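Local structure of inactive glucansucrase (Lactobacillus reuteri, 5JBD) at residues Leu129-Met132 with Ala133-Arg137. The protein is an inactive member of the glucansucrases, the glycoside hydrolase family 70 proteins built round a TIM-type barrel, and carries a calcium ion. Residues are numbered along the deposited sequence; the frame is centred on the assembly and turned at random.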
loop_
_atom_site.group_PDB
_atom_site.type_symbol
_atom_site.label_atom_id
_atom_site.label_comp_id
_atom_site.label_asym_id
_atom_site.label_seq_id
_atom_site.Cartn_x
_atom_site.Cartn_y
_atom_site.Cartn_z
ATOM N N LEU A 129 12.709 -43.762 23.330
ATOM C CA LEU A 129 12.063 -42.454 23.089
ATOM C C LEU A 129 10.583 -42.474 23.475
ATOM O O LEU A 129 10.088 -41.521 24.074
ATOM C CB LEU A 129 12.189 -42.001 21.627
ATOM C CG LEU A 129 13.543 -41.520 21.112
ATOM C CD1 LEU A 129 13.411 -41.115 19.652
ATOM C CD2 LEU A 129 14.090 -40.364 21.937
ATOM N N ALA A 130 9.883 -43.553 23.127
ATOM C CA ALA A 130 8.461 -43.686 23.447
ATOM C C ALA A 130 8.262 -43.686 24.956
ATOM O O ALA A 130 7.392 -42.995 25.477
ATOM C CB ALA A 130 7.889 -44.955 22.828
ATOM N N ASN A 131 9.093 -44.460 25.651
ATOM C CA ASN A 131 9.063 -44.538 27.104
ATOM C C ASN A 131 9.371 -43.198 27.776
ATOM O O ASN A 131 8.665 -42.815 28.712
ATOM C CB ASN A 131 10.015 -45.637 27.585
ATOM C CG ASN A 131 9.913 -45.906 29.064
ATOM O OD1 ASN A 131 10.778 -45.496 29.843
ATOM N ND2 ASN A 131 8.866 -46.607 29.465
ATOM N N MET A 132 10.394 -42.488 27.300
ATOM C CA MET A 132 10.682 -41.137 27.801
ATOM C C MET A 132 9.514 -40.176 27.533
ATOM O O MET A 132 9.148 -39.396 28.409
ATOM C CB MET A 132 11.970 -40.573 27.194
ATOM C CG MET A 132 13.225 -41.282 27.667
ATOM S SD MET A 132 14.702 -40.616 26.875
ATOM C CE MET A 132 15.986 -41.019 28.060
ATOM N N ALA A 133 8.920 -40.251 26.340
ATOM C CA ALA A 133 7.764 -39.410 26.003
ATOM C C ALA A 133 6.544 -39.694 26.900
ATOM O O ALA A 133 5.864 -38.763 27.317
ATOM C CB ALA A 133 7.391 -39.559 24.536
ATOM N N GLN A 134 6.279 -40.969 27.194
ATOM C CA GLN A 134 5.177 -41.337 28.083
ATOM C C GLN A 134 5.421 -40.819 29.508
ATOM O O GLN A 134 4.519 -40.259 30.150
ATOM C CB GLN A 134 4.959 -42.862 28.105
ATOM C CG GLN A 134 3.785 -43.334 28.972
ATOM C CD GLN A 134 2.473 -42.610 28.653
ATOM O OE1 GLN A 134 1.736 -42.992 27.741
ATOM N NE2 GLN A 134 2.175 -41.577 29.421
ATOM N N ASN A 135 6.644 -41.010 29.982
ATOM C CA ASN A 135 7.061 -40.505 31.291
ATOM C C ASN A 135 7.016 -38.975 31.362
ATOM O O ASN A 135 6.619 -38.423 32.390
ATOM C CB ASN A 135 8.451 -41.058 31.667
ATOM C CG ASN A 135 8.378 -42.499 32.178
ATOM O OD1 ASN A 135 7.411 -42.898 32.808
ATOM N ND2 ASN A 135 9.407 -43.266 31.916
ATOM N N LEU A 136 7.387 -38.303 30.276
ATOM C CA LEU A 136 7.279 -36.852 30.216
ATOM C C LEU A 136 5.821 -36.380 30.296
ATOM O O LEU A 136 5.532 -35.394 30.962
ATOM C CB LEU A 136 7.940 -36.303 28.955
ATOM C CG LEU A 136 7.900 -34.774 28.765
ATOM C CD1 LEU A 136 8.496 -34.019 29.950
ATOM C CD2 LEU A 136 8.610 -34.417 27.485
ATOM N N ARG A 137 4.902 -37.091 29.649
ATOM C CA ARG A 137 3.485 -36.757 29.777
ATOM C C ARG A 137 3.012 -36.783 31.247
ATOM O O ARG A 137 2.291 -35.877 31.672
ATOM C CB ARG A 137 2.615 -37.636 28.883
ATOM C CG ARG A 137 2.763 -37.304 27.405
ATOM C CD ARG A 137 1.659 -37.942 26.579
ATOM N NE ARG A 137 1.824 -39.395 26.424
ATOM C CZ ARG A 137 2.594 -39.981 25.498
ATOM N NH1 ARG A 137 3.276 -39.278 24.601
ATOM N NH2 ARG A 137 2.670 -41.304 25.458
#
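Ala133 closes a helical turn on Leu129: its N donates to Leu129 O at 2.8 Å, and its methyl CB lies 3.4 Å from that same Leu129 O. This is the first of four consecutive backbone bonds in helix 126-147 that run from residues 133-136 back to residues 129-132. At the last of them, Met132 O accepts from Leu136 N at 2.8 Å, with CB of Leu136 packed beside the bonded oxygen. Met132 itself directs CG anti to its carbonyl carbon (chi1 -69°), and the chain continues extended, leading away from residues 133-137; the Met132 side chain packs on Ile97 of helix 90-101. Leu129 and Leu136 reach the same helix at Gln93 and at Phe96 and Phe100, while Ala133 touches Trp87. This is regular i+4 to i alpha-helical hydrogen bonding, in a helix whose apolar side is laid against helix 90-101; the centre of this contact lies about 50 Å from the centre of the chain. On the polar side Asn131 and Asn135, one turn apart, bring their amides close without a hydrogen bond: ND2 of Asn135 is 3.3 Å from OD1 of Asn131 at a poor angle, and the two amide planes stand 83° apart. Asn135 N donates to Asn131 O at 3.0 Å. Farther round, Arg137 NH2 donates to Gln134 OE1 at 3.0 Å; the oxygen lies at the guanidinium edge, whereas the donor stands above the amide plane of Gln134. The same OE1 accepts from Asn36 ND2, and Arg137 NH1 bonds Met84 O, tying the helix to two neighbouring loops.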